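Local coordinates for biofilm-associated surface protein (Staphylococcus aureus, PDB 7C7U) that probably acts as a calcium-binding switch on the staphylococcal cell surface, modulating functional amyloid assembly and biofilm formation, at residues L262-G267 / N336-K341; E348-R353 / D420-V425; D391-G394 / Y399-Q402; E411-D416 / P453-A458; D416-G421 / Y427-L432. All blocks are in the same frame, centred on the assembly; numbering follows the deposited sequence.

Contact 1: residues L262-G267 / N336-K341; sequences LPYIEG and NNILTK
Y264 reaches across to I338 and K341, and almost the whole contact is made by its ring. The side chain starts in the short 3-10 turn that runs into strand 265-272. CB points at the loop 336-341, and with CG anti to the carbonyl carbon (chi1 -53°) the ring is carried over I338. CG and CD1 lie against I338 CG1, with CD1 to CG1 at 3.7 Å. That methylene sits 3.6 Å from the ring centroid and only 7° off the ring normal, a well-centred CH-pi contact. On the opposite face P263 CB lies near the rim, 4.1 Å above the ring plane. Further along the ring, Y264 CE2 meets the branch methyl I338 CG2 at 3.9 Å, while CE1 comes to 3.6 Å from the backbone N337 O.

The tyrosine thus joins two parts of the beta fold. Strand 265-272 belongs to a five-stranded antiparallel sheet and begins with a classic beta bulge, E266 and G267 both facing K330. The loop 336-341 leads on toward strand 359-369 of a separate four-stranded sheet, and I338 also packs on E360 and F362 there.

Beyond the ring, CZ touches the I338 backbone at CA, 3.7 Å away. From I338 the loop folds through a type I turn, closed by K341 N to I338 O at 3.1 Å, which brings K341 round to the tip of the tyrosine. The hydroxyl passes over the base of this lysine, whose CB is 3.3 Å from Y264 OH, with CG and CD close behind as the lysine crosses it at about a right angle.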
# COMPACT_ATOMS: atom_id res chain seq x y z
N LEU A 262 5.28 18.61 9.28
CA LEU A 262 4.68 19.60 10.18
C LEU A 262 3.42 20.27 9.63
O LEU A 262 2.48 20.48 10.41
CB LEU A 262 5.73 20.65 10.55
CG LEU A 262 6.95 20.16 11.33
CD1 LEU A 262 7.63 21.35 11.98
CD2 LEU A 262 6.59 19.10 12.37
N PRO A 263 3.33 20.64 8.34
CA PRO A 263 2.06 21.21 7.82
C PRO A 263 0.86 20.29 7.93
O PRO A 263 -0.29 20.75 7.76
CB PRO A 263 2.38 21.52 6.35
CG PRO A 263 3.86 21.67 6.29
CD PRO A 263 4.41 20.71 7.33
N TYR A 264 1.06 19.00 8.14
CA TYR A 264 -0.03 18.04 8.19
C TYR A 264 -0.36 17.58 9.60
O TYR A 264 -1.25 16.74 9.76
CB TYR A 264 0.30 16.83 7.32
CG TYR A 264 0.68 17.24 5.93
CD1 TYR A 264 -0.29 17.46 4.98
CD2 TYR A 264 2.01 17.45 5.58
CE1 TYR A 264 0.04 17.85 3.70
CE2 TYR A 264 2.35 17.84 4.30
CZ TYR A 264 1.35 18.04 3.37
OH TYR A 264 1.66 18.43 2.09
N ILE A 265 0.33 18.07 10.62
CA ILE A 265 0.13 17.59 11.98
C ILE A 265 -0.77 18.55 12.74
O ILE A 265 -0.47 19.74 12.84
CB ILE A 265 1.46 17.38 12.71
CG1 ILE A 265 2.25 16.27 12.00
CG2 ILE A 265 1.17 17.02 14.15
CD1 ILE A 265 3.73 16.18 12.43
N GLU A 266 -1.87 18.02 13.28
CA GLU A 266 -2.74 18.75 14.18
C GLU A 266 -2.26 18.66 15.63
O GLU A 266 -2.35 19.63 16.37
CB GLU A 266 -4.17 18.20 14.09
CG GLU A 266 -5.18 18.86 15.04
CD GLU A 266 -5.38 20.34 14.74
OE1 GLU A 266 -4.50 21.16 15.12
OE2 GLU A 266 -6.40 20.68 14.10
N GLY A 267 -1.76 17.50 16.04
CA GLY A 267 -1.27 17.35 17.39
C GLY A 267 -0.30 16.19 17.51
O GLY A 267 -0.31 15.27 16.68
N ASN A 336 -3.42 11.25 2.00
CA ASN A 336 -3.21 11.33 0.56
C ASN A 336 -2.86 12.73 0.09
O ASN A 336 -2.51 12.90 -1.08
CB ASN A 336 -4.47 10.82 -0.16
CG ASN A 336 -4.65 9.32 -0.04
OD1 ASN A 336 -3.67 8.58 -0.07
ND2 ASN A 336 -5.89 8.86 0.11
N ASN A 337 -2.96 13.74 0.96
CA ASN A 337 -2.63 15.12 0.61
C ASN A 337 -1.15 15.45 0.73
O ASN A 337 -0.75 16.57 0.40
CB ASN A 337 -3.41 16.09 1.51
CG ASN A 337 -4.89 16.07 1.25
OD1 ASN A 337 -5.69 15.91 2.17
ND2 ASN A 337 -5.27 16.20 -0.01
N ILE A 338 -0.31 14.52 1.21
CA ILE A 338 1.08 14.88 1.46
C ILE A 338 1.91 14.81 0.19
O ILE A 338 2.60 15.76 -0.17
CB ILE A 338 1.68 13.98 2.56
CG1 ILE A 338 0.88 14.09 3.86
CG2 ILE A 338 3.15 14.35 2.77
CD1 ILE A 338 1.23 13.00 4.90
N LEU A 339 1.85 13.68 -0.52
CA LEU A 339 2.59 13.58 -1.76
C LEU A 339 1.97 14.42 -2.87
O LEU A 339 2.66 14.75 -3.84
CB LEU A 339 2.71 12.12 -2.21
CG LEU A 339 3.87 11.28 -1.65
CD1 LEU A 339 3.96 11.30 -0.12
CD2 LEU A 339 3.76 9.86 -2.19
N THR A 340 0.70 14.80 -2.73
CA THR A 340 0.09 15.70 -3.68
C THR A 340 0.30 17.16 -3.31
O THR A 340 -0.38 18.03 -3.86
CB THR A 340 -1.42 15.41 -3.79
OG1 THR A 340 -2.06 15.69 -2.54
CG2 THR A 340 -1.67 13.96 -4.16
N LYS A 341 1.19 17.47 -2.37
CA LYS A 341 1.48 18.87 -2.13
C LYS A 341 1.99 19.47 -3.44
O LYS A 341 2.65 18.79 -4.23
CB LYS A 341 2.51 19.05 -1.01
CG LYS A 341 2.73 20.51 -0.64
CD LYS A 341 3.97 20.71 0.23
CE LYS A 341 5.23 20.77 -0.61
NZ LYS A 341 6.34 21.47 0.09

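Contact 2: residues E348-R353 / D420-V425; sequences EGNLIR and DGDEVV. With CA (calcium ion), chain E; CA (calcium ion), chain G; CA (calcium ion), chain F.
N350 lies over the carboxylate of D422, its OD1 3.3 Å from D422 CG. The amide and carboxylate planes are 41° apart, and N350 CB is 3.5 Å from D422 OD2. D422 is on helix 420-427, the helix leaving a calcium loop of the EF-hand type, and its carboxylate is turned to the connection 348-353 between two beta strands. N350 OD1 and D422 OD1 are both acceptors and do not bond; the asparagine's polar end finds its main partner in N426.

The direct bond comes from the backbone. L351 N donates to D422 OD1 over 2.9 Å with a nearly straight N-H (166°), meeting the syn side of the oxygen 16° out of the carboxylate plane. L351 CB follows it in, 3.8 Å from the same OD1, and its side chain also packs on A343 and Y345.

E423, the next residue along the helix, faces the other way. Its OE1 is shared between two calcium ions, at 2.3 Å from the ion of chain F and 2.6 Å from that of chain G. Adjacent residues of one helix thus divide the work, D422 holding the loop 348-353 and E423 the metals.

Two waters complete the hold on D422. One joins G349 O to OD1, giving that oxygen a second donor; the other joins L351 O to D422 OD2, donating to the carboxylate over 2.7 Å.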
# COMPACT_ATOMS: atom_id res chain seq x y z
N GLU A 348 -11.58 20.32 -14.85
CA GLU A 348 -12.59 19.51 -14.17
C GLU A 348 -12.18 19.09 -12.76
O GLU A 348 -12.82 18.19 -12.20
CB GLU A 348 -12.92 18.27 -14.99
CG GLU A 348 -13.10 18.52 -16.46
CD GLU A 348 -12.51 17.41 -17.28
OE1 GLU A 348 -12.53 17.50 -18.53
OE2 GLU A 348 -12.03 16.43 -16.67
N GLY A 349 -11.16 19.72 -12.18
CA GLY A 349 -10.74 19.39 -10.83
C GLY A 349 -10.03 18.06 -10.68
O GLY A 349 -9.91 17.55 -9.56
N ASN A 350 -9.56 17.47 -11.78
CA ASN A 350 -8.86 16.19 -11.71
C ASN A 350 -7.35 16.39 -11.59
O ASN A 350 -6.77 17.31 -12.17
CB ASN A 350 -9.19 15.34 -12.93
CG ASN A 350 -10.60 14.84 -12.90
OD1 ASN A 350 -11.13 14.54 -11.83
ND2 ASN A 350 -11.24 14.77 -14.07
N LEU A 351 -6.72 15.51 -10.80
CA LEU A 351 -5.29 15.58 -10.58
C LEU A 351 -4.50 15.43 -11.88
O LEU A 351 -4.70 14.49 -12.65
CB LEU A 351 -4.87 14.50 -9.58
CG LEU A 351 -3.39 14.16 -9.57
CD1 LEU A 351 -2.63 15.32 -8.96
CD2 LEU A 351 -3.16 12.85 -8.79
N ILE A 352 -3.58 16.37 -12.12
CA ILE A 352 -2.59 16.21 -13.18
C ILE A 352 -1.46 15.35 -12.61
O ILE A 352 -0.65 15.83 -11.81
CB ILE A 352 -2.08 17.56 -13.68
CG1 ILE A 352 -3.24 18.37 -14.27
CG2 ILE A 352 -0.94 17.38 -14.71
CD1 ILE A 352 -2.91 19.85 -14.52
N ARG A 353 -1.41 14.09 -13.03
CA ARG A 353 -0.57 13.08 -12.39
C ARG A 353 0.91 13.45 -12.43
O ARG A 353 1.67 13.11 -11.51
CB ARG A 353 -0.81 11.75 -13.10
CG ARG A 353 -2.27 11.31 -13.04
CD ARG A 353 -2.49 9.94 -13.65
NE ARG A 353 -1.46 8.98 -13.34
CZ ARG A 353 -0.64 8.44 -14.24
NH1 ARG A 353 -0.73 8.76 -15.52
NH2 ARG A 353 0.25 7.54 -13.86
N ASP A 420 -8.13 6.75 -10.13
CA ASP A 420 -8.61 6.23 -8.85
C ASP A 420 -8.83 7.33 -7.83
O ASP A 420 -9.91 7.42 -7.23
CB ASP A 420 -7.62 5.21 -8.30
CG ASP A 420 -7.60 3.95 -9.11
OD1 ASP A 420 -8.41 3.86 -10.05
OD2 ASP A 420 -6.81 3.04 -8.79
N GLY A 421 -7.81 8.16 -7.57
CA GLY A 421 -7.99 9.26 -6.64
C GLY A 421 -9.10 10.21 -7.04
O GLY A 421 -9.94 10.59 -6.22
N ASP A 422 -9.12 10.60 -8.32
CA ASP A 422 -10.21 11.44 -8.81
C ASP A 422 -11.56 10.82 -8.49
O ASP A 422 -12.47 11.48 -7.98
CB ASP A 422 -10.07 11.65 -10.32
CG ASP A 422 -8.87 12.48 -10.69
OD1 ASP A 422 -8.50 13.37 -9.89
OD2 ASP A 422 -8.29 12.22 -11.76
N GLU A 423 -11.69 9.52 -8.73
CA GLU A 423 -12.96 8.86 -8.44
C GLU A 423 -13.31 8.94 -6.96
O GLU A 423 -14.43 9.31 -6.59
CB GLU A 423 -12.90 7.41 -8.92
CG GLU A 423 -12.98 7.35 -10.45
CD GLU A 423 -13.74 6.15 -10.94
OE1 GLU A 423 -13.09 5.22 -11.45
OE2 GLU A 423 -14.99 6.13 -10.78
N VAL A 424 -12.35 8.61 -6.08
CA VAL A 424 -12.65 8.64 -4.65
C VAL A 424 -12.96 10.05 -4.21
O VAL A 424 -13.90 10.29 -3.44
CB VAL A 424 -11.48 8.03 -3.85
CG1 VAL A 424 -11.62 8.39 -2.37
CG2 VAL A 424 -11.45 6.53 -4.03
N VAL A 425 -12.21 11.02 -4.71
CA VAL A 425 -12.23 12.39 -4.19
C VAL A 425 -13.15 13.30 -5.00
O VAL A 425 -13.91 14.08 -4.44
CB VAL A 425 -10.79 12.95 -4.15
CG1 VAL A 425 -10.81 14.41 -3.74
CG2 VAL A 425 -9.95 12.14 -3.18
CA CA E . -4.43 3.15 -8.22
CA CA G . -15.36 3.92 -11.70
CA CA F . -11.58 4.49 -13.03
O HOH W 1 -9.52 15.55 -7.81
O HOH W 2 -5.61 12.18 -12.17

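Contact 3: residues D391-G394 / Y399-Q402; sequences DKDG and YERQ. With CA (calcium ion), chain E; CA (calcium ion), chain D.
Three carboxylates, those of D391, D393 and E400, converge around two calcium ions. The plane of E400 is turned 44° from that of D391 and 51° from that of D393, and the glutamate enters from the direction opposite to both aspartates. D391 (chi1 54°) and D393 alike hold CG between the backbone N and the carbonyl carbon, which turns both carboxylates toward E400 and the metals. Each aspartate straddles the pair. D391 gives OD1 to the ion of chain D (2.4 Å) and OD2 to the ion of chain E (2.5 Å), and D393 divides its oxygens in the same sense, its OD2 lying 2.1 Å from the ion of chain E.

E400 chelates that ion with both oxygens, OE1 at 2.3 Å, while OE2 also reaches the ion of chain D at 2.2 Å. Its OE1 is further held by S406.

The sequence and ligand pattern are those of an EF-hand-type loop, with E400 supplied by helix 397-404. D389, L395 O and water 3 complete the site of chain D; D407 O, N410 O and D420 complete the other.

D393 OD2 and E400 OE2 stand only 3.1 Å apart, a spacing that the shared metals make tolerable. Without calcium these buried acids would be expected to repel one another, consistent with a calcium-dependent fold here.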
# COMPACT_ATOMS: atom_id res chain seq x y z
N ASP A 391 1.59 4.60 -8.76
CA ASP A 391 0.98 4.93 -10.04
C ASP A 391 0.57 6.39 -10.16
O ASP A 391 -0.14 6.75 -11.12
CB ASP A 391 -0.23 4.02 -10.27
CG ASP A 391 -1.22 4.05 -9.12
OD1 ASP A 391 -1.25 5.04 -8.37
OD2 ASP A 391 -2.02 3.10 -9.00
N LYS A 392 0.97 7.24 -9.22
CA LYS A 392 0.71 8.68 -9.28
C LYS A 392 -0.77 8.99 -9.57
O LYS A 392 -1.10 9.83 -10.41
CB LYS A 392 1.62 9.35 -10.33
CG LYS A 392 3.13 8.99 -10.19
CD LYS A 392 4.02 9.68 -11.23
CE LYS A 392 4.40 11.12 -10.92
NZ LYS A 392 4.05 11.58 -9.57
N ASP A 393 -1.67 8.31 -8.87
CA ASP A 393 -3.09 8.65 -8.95
C ASP A 393 -3.60 9.42 -7.73
O ASP A 393 -4.81 9.65 -7.61
CB ASP A 393 -3.96 7.40 -9.15
CG ASP A 393 -3.89 6.43 -7.99
OD1 ASP A 393 -3.37 6.79 -6.92
OD2 ASP A 393 -4.37 5.28 -8.16
N GLY A 394 -2.71 9.79 -6.81
CA GLY A 394 -3.09 10.56 -5.64
C GLY A 394 -3.41 9.74 -4.40
O GLY A 394 -3.52 10.33 -3.32
N TYR A 399 -2.85 3.24 1.35
CA TYR A 399 -4.26 3.60 1.34
C TYR A 399 -5.03 2.73 0.35
O TYR A 399 -6.11 2.23 0.69
CB TYR A 399 -4.44 5.08 1.00
CG TYR A 399 -5.87 5.56 1.06
CD1 TYR A 399 -6.72 5.43 -0.04
CD2 TYR A 399 -6.37 6.17 2.21
CE1 TYR A 399 -8.02 5.88 -0.00
CE2 TYR A 399 -7.69 6.61 2.26
CZ TYR A 399 -8.50 6.47 1.15
OH TYR A 399 -9.81 6.91 1.17
N GLU A 400 -4.49 2.53 -0.86
CA GLU A 400 -5.20 1.71 -1.85
C GLU A 400 -5.33 0.27 -1.36
O GLU A 400 -6.39 -0.35 -1.52
CB GLU A 400 -4.49 1.75 -3.22
CG GLU A 400 -4.48 3.13 -3.88
CD GLU A 400 -4.28 3.09 -5.40
OE1 GLU A 400 -5.21 2.64 -6.13
OE2 GLU A 400 -3.21 3.55 -5.88
N ARG A 401 -4.28 -0.25 -0.74
CA ARG A 401 -4.30 -1.63 -0.26
C ARG A 401 -5.28 -1.80 0.89
O ARG A 401 -6.02 -2.79 0.94
CB ARG A 401 -2.89 -2.05 0.18
CG ARG A 401 -2.09 -2.73 -0.91
CD ARG A 401 -0.87 -3.42 -0.33
NE ARG A 401 -0.01 -2.50 0.41
CZ ARG A 401 1.02 -1.86 -0.14
NH1 ARG A 401 1.31 -2.05 -1.42
NH2 ARG A 401 1.75 -1.03 0.59
N GLN A 402 -5.31 -0.85 1.83
CA GLN A 402 -6.05 -1.04 3.07
C GLN A 402 -7.46 -0.46 3.04
O GLN A 402 -8.36 -1.02 3.66
CB GLN A 402 -5.30 -0.41 4.25
CG GLN A 402 -3.89 -0.91 4.46
CD GLN A 402 -3.10 0.05 5.34
OE1 GLN A 402 -3.65 1.04 5.85
NE2 GLN A 402 -1.80 -0.22 5.51
CA CA E . -4.43 3.15 -8.22
CA CA D . -1.75 5.25 -6.00
O HOH W 3 -0.19 3.28 -5.48

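Contact 4: residues E411-D416 / P453-A458; sequences EDTDGD and PLKEGA. With CA (calcium ion), chain F; CA (calcium ion), chain G.
K455 lays the aliphatic part of its side chain along D414, the third residue of an EF-hand-type calcium loop (412-423, DxDxDG). Its own segment is the turn between strands 447-451 and 462-466, so the contact seats the following beta domain on the calcium module.

Packing is what joins the two sides. K455 CE rests 3.5 Å from D414 CA and K455 CG lies 3.7 Å from D414 CB. With CG already against D414, the bend at chi2 (-51°) folds the rest of the lysine back, so that CE meets the same residue. K455 CG also approaches the T413 methyl, CG2, at 4.2 Å. P453 CB lies 4.1 Å from the backbone carbonyl oxygen D414 O.

Metal bonds tie up the acidic side of the loop. D414 OD1 binds the calcium of chain F at 2.4 Å and OD2 that of chain G at 2.6 Å, and D416 splits its oxygens between the same two ions. D412 serves the first, whose shell K418 O and E423 complete.

Hydrogen bonds shape each segment from within or beside it. T413 OG1 pairs with D420, and K455 is joined through its backbone to L432. In an Asx turn, D416 N donates to D414 OD1 over 3.0 Å, meeting that metal-bound oxygen nearly in line with its C-O bond.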
# COMPACT_ATOMS: atom_id res chain seq x y z
N GLU A 411 -3.25 3.48 -12.28
CA GLU A 411 -3.93 4.72 -11.92
C GLU A 411 -5.41 4.72 -12.30
O GLU A 411 -6.14 5.61 -11.85
CB GLU A 411 -3.21 5.93 -12.56
CG GLU A 411 -3.32 6.08 -14.07
CD GLU A 411 -2.31 5.23 -14.83
OE1 GLU A 411 -2.44 5.11 -16.06
OE2 GLU A 411 -1.37 4.72 -14.19
N ASP A 412 -5.89 3.73 -13.06
CA ASP A 412 -7.32 3.67 -13.48
C ASP A 412 -7.71 2.19 -13.39
O ASP A 412 -7.78 1.49 -14.40
CB ASP A 412 -7.52 4.25 -14.87
CG ASP A 412 -8.98 4.22 -15.32
OD1 ASP A 412 -9.88 4.03 -14.46
OD2 ASP A 412 -9.22 4.38 -16.53
N THR A 413 -7.93 1.72 -12.16
CA THR A 413 -8.07 0.29 -11.91
C THR A 413 -9.19 -0.34 -12.72
O THR A 413 -9.03 -1.45 -13.24
CB THR A 413 -8.29 0.05 -10.41
OG1 THR A 413 -7.13 0.48 -9.68
CG2 THR A 413 -8.60 -1.42 -10.11
N ASP A 414 -10.33 0.36 -12.84
CA ASP A 414 -11.51 -0.22 -13.48
C ASP A 414 -11.56 0.02 -14.99
O ASP A 414 -12.49 -0.47 -15.64
CB ASP A 414 -12.81 0.24 -12.78
CG ASP A 414 -12.96 1.73 -12.72
OD1 ASP A 414 -12.66 2.42 -13.72
OD2 ASP A 414 -13.43 2.21 -11.68
N GLY A 415 -10.64 0.84 -15.52
CA GLY A 415 -10.58 1.14 -16.95
C GLY A 415 -11.53 2.18 -17.48
O GLY A 415 -11.57 2.38 -18.70
N ASP A 416 -12.28 2.88 -16.64
CA ASP A 416 -13.34 3.75 -17.16
C ASP A 416 -12.84 5.14 -17.54
O ASP A 416 -13.65 5.99 -17.93
CB ASP A 416 -14.48 3.86 -16.13
CG ASP A 416 -14.09 4.68 -14.88
OD1 ASP A 416 -12.91 5.12 -14.75
OD2 ASP A 416 -14.97 4.86 -14.01
N PRO A 453 -18.16 -3.21 -15.85
CA PRO A 453 -16.92 -3.77 -15.31
C PRO A 453 -16.90 -3.64 -13.79
O PRO A 453 -17.11 -2.55 -13.26
CB PRO A 453 -15.82 -2.92 -15.96
CG PRO A 453 -16.47 -2.29 -17.16
CD PRO A 453 -17.90 -2.06 -16.74
N LEU A 454 -16.69 -4.77 -13.12
CA LEU A 454 -16.54 -4.83 -11.67
C LEU A 454 -15.17 -5.42 -11.35
O LEU A 454 -14.82 -6.49 -11.85
CB LEU A 454 -17.64 -5.68 -11.02
CG LEU A 454 -19.08 -5.21 -11.26
CD1 LEU A 454 -20.07 -6.25 -10.73
CD2 LEU A 454 -19.34 -3.83 -10.66
N LYS A 455 -14.42 -4.73 -10.50
CA LYS A 455 -13.07 -5.13 -10.14
C LYS A 455 -13.07 -5.83 -8.78
O LYS A 455 -14.03 -5.76 -8.02
CB LYS A 455 -12.15 -3.91 -10.15
CG LYS A 455 -12.20 -3.18 -11.49
CD LYS A 455 -11.97 -4.16 -12.64
CE LYS A 455 -12.41 -3.59 -13.97
NZ LYS A 455 -11.95 -4.41 -15.14
N GLU A 456 -11.95 -6.51 -8.48
CA GLU A 456 -11.98 -7.61 -7.50
C GLU A 456 -12.52 -7.16 -6.14
O GLU A 456 -13.14 -7.97 -5.44
CB GLU A 456 -10.58 -8.22 -7.36
CG GLU A 456 -10.55 -9.58 -6.64
CD GLU A 456 -10.16 -9.52 -5.16
OE1 GLU A 456 -10.52 -8.55 -4.46
OE2 GLU A 456 -9.48 -10.47 -4.69
N GLY A 457 -12.32 -5.91 -5.76
CA GLY A 457 -12.84 -5.53 -4.46
C GLY A 457 -14.23 -4.93 -4.44
O GLY A 457 -14.72 -4.53 -3.37
N ALA A 458 -14.90 -4.85 -5.59
CA ALA A 458 -16.16 -4.13 -5.68
C ALA A 458 -17.19 -4.69 -4.70
O ALA A 458 -17.26 -5.89 -4.46
CB ALA A 458 -16.70 -4.17 -7.11
CA CA F . -11.58 4.49 -13.03
CA CA G . -15.36 3.92 -11.70

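Contact 5: residues D416-G421 / Y427-L432; sequences DGKNDG and YKTSPL. With CA (calcium ion), chain F; CA (calcium ion), chain G; CA (calcium ion), chain E.
K418 runs across the face of the Y427 ring and ends on T429. From CB the chain is extended through CG, and CD comes to rest 3.3 Å from the Y427 ring centroid, 4° off the normal, a CH-pi contact placed almost exactly over the centre. A bend at chi3 (-67°) then turns the chain toward T429, so the ammonium is displaced from the ring: K418 NZ is 4.5 Å from the centroid and 32° off the normal, an off-centre cation-pi interaction. At the far end of the ring, Y427 OH is engaged by N350.

The bend delivers NZ to the threonine hydroxyl, with K418 NZ donating to T429 OG1 over 3.0 Å as the two side chains cross at about a right angle. T429 keeps OG1 between its backbone N and carbonyl carbon, where it can also meet the metal-binding carboxylate of E423.

The backbone at both ends of this contact serves the EF-hand-type loop. K418 O binds the calcium of chain F at 2.2 Å, and K418 N closes an Asx turn on D416 OD1 at 2.8 Å, arriving from above the carboxylate plane. Beyond the helix, S430 O binds the calcium of chain G at 2.4 Å, and S430 OG accepts from L432 N in an ST turn. P431 CB packs against D420 OD1 at 4.0 Å.

K418 thus serves the metals at two levels. Its carbonyl is a first-shell ligand of the chain F calcium, while its ammonium bonds T429, whose hydroxyl also meets E423; this second-shell link may steady the carboxylate that bridges the two ions.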
# COMPACT_ATOMS: atom_id res chain seq x y z
N ASP A 416 -12.28 2.88 -16.64
CA ASP A 416 -13.34 3.75 -17.16
C ASP A 416 -12.84 5.14 -17.54
O ASP A 416 -13.65 5.99 -17.93
CB ASP A 416 -14.48 3.86 -16.13
CG ASP A 416 -14.09 4.68 -14.88
OD1 ASP A 416 -12.91 5.12 -14.75
OD2 ASP A 416 -14.97 4.86 -14.01
N GLY A 417 -11.54 5.40 -17.43
CA GLY A 417 -11.00 6.69 -17.82
C GLY A 417 -10.99 7.74 -16.72
O GLY A 417 -10.39 8.80 -16.91
N LYS A 418 -11.62 7.47 -15.59
CA LYS A 418 -11.50 8.32 -14.41
C LYS A 418 -10.48 7.68 -13.47
O LYS A 418 -10.64 6.52 -13.06
CB LYS A 418 -12.86 8.50 -13.74
CG LYS A 418 -13.93 9.20 -14.63
CD LYS A 418 -15.23 9.38 -13.85
CE LYS A 418 -15.91 8.05 -13.53
NZ LYS A 418 -17.05 8.22 -12.60
N ASN A 419 -9.43 8.43 -13.11
CA ASN A 419 -8.36 7.87 -12.28
C ASN A 419 -8.82 7.67 -10.82
O ASN A 419 -9.71 8.36 -10.31
CB ASN A 419 -7.11 8.77 -12.34
CG ASN A 419 -6.43 8.74 -13.70
OD1 ASN A 419 -6.36 7.69 -14.36
ND2 ASN A 419 -5.94 9.90 -14.14
N ASP A 420 -8.13 6.75 -10.13
CA ASP A 420 -8.61 6.23 -8.85
C ASP A 420 -8.83 7.33 -7.83
O ASP A 420 -9.91 7.42 -7.23
CB ASP A 420 -7.62 5.21 -8.30
CG ASP A 420 -7.60 3.95 -9.11
OD1 ASP A 420 -8.41 3.86 -10.05
OD2 ASP A 420 -6.81 3.04 -8.79
N GLY A 421 -7.81 8.16 -7.57
CA GLY A 421 -7.99 9.26 -6.64
C GLY A 421 -9.10 10.21 -7.04
O GLY A 421 -9.94 10.59 -6.22
N TYR A 427 -15.22 12.59 -8.22
CA TYR A 427 -16.50 12.10 -8.70
C TYR A 427 -17.33 11.46 -7.60
O TYR A 427 -18.55 11.37 -7.73
CB TYR A 427 -16.30 11.08 -9.82
CG TYR A 427 -15.64 11.67 -11.05
CD1 TYR A 427 -16.41 12.23 -12.07
CD2 TYR A 427 -14.25 11.68 -11.18
CE1 TYR A 427 -15.82 12.77 -13.19
CE2 TYR A 427 -13.65 12.23 -12.30
CZ TYR A 427 -14.43 12.76 -13.30
OH TYR A 427 -13.83 13.31 -14.42
N LYS A 428 -16.67 11.01 -6.52
CA LYS A 428 -17.30 10.24 -5.46
C LYS A 428 -18.00 9.02 -6.03
O LYS A 428 -19.12 8.67 -5.67
CB LYS A 428 -18.24 11.11 -4.64
CG LYS A 428 -17.61 12.45 -4.32
CD LYS A 428 -17.60 12.76 -2.84
CE LYS A 428 -16.98 14.13 -2.60
NZ LYS A 428 -17.33 14.68 -1.26
N THR A 429 -17.32 8.38 -6.98
CA THR A 429 -17.75 7.13 -7.58
C THR A 429 -16.74 6.05 -7.24
O THR A 429 -15.57 6.33 -6.95
CB THR A 429 -17.87 7.23 -9.11
OG1 THR A 429 -16.70 7.89 -9.65
CG2 THR A 429 -19.11 8.00 -9.51
N SER A 430 -17.20 4.82 -7.31
CA SER A 430 -16.32 3.71 -7.03
C SER A 430 -15.22 3.60 -8.08
O SER A 430 -15.50 3.59 -9.29
CB SER A 430 -17.09 2.42 -6.95
OG SER A 430 -16.21 1.34 -7.11
N PRO A 431 -13.96 3.52 -7.65
CA PRO A 431 -12.84 3.25 -8.57
C PRO A 431 -12.74 1.79 -8.97
O PRO A 431 -11.79 1.41 -9.67
CB PRO A 431 -11.63 3.67 -7.72
CG PRO A 431 -12.04 3.23 -6.30
CD PRO A 431 -13.56 3.43 -6.23
N LEU A 432 -13.65 0.96 -8.47
CA LEU A 432 -13.69 -0.46 -8.79
C LEU A 432 -14.82 -0.79 -9.75
O LEU A 432 -15.01 -1.97 -10.07
CB LEU A 432 -13.85 -1.27 -7.49
CG LEU A 432 -12.84 -0.89 -6.41
CD1 LEU A 432 -12.98 -1.75 -5.15
CD2 LEU A 432 -11.44 -0.98 -6.99
CA CA F . -11.58 4.49 -13.03
CA CA G . -15.36 3.92 -11.70
CA CA E . -4.43 3.15 -8.22

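In the fold
Contact 1 comes first along the chain and lies at the edge of the group, its centre 16 Å from that of contact 3, which it touches through N336 and T340, and 28 Å from that of contact 4. The others crowd together, with the centres of 2 and 5, and of 4 and 5, about 8 Å apart, and that of 3 about 12 Å from those of 2 and 5. Contact 3 falls within the span bridged by contact 2, contact 5 within that of contact 4, while 2 and 4 interleave. Helices 397-404 and 420-427 share the calcium of chain E through E400 and D420, joining two EF-hand-like loops in one module, consistent with a calcium-stiffened joint between beta domains.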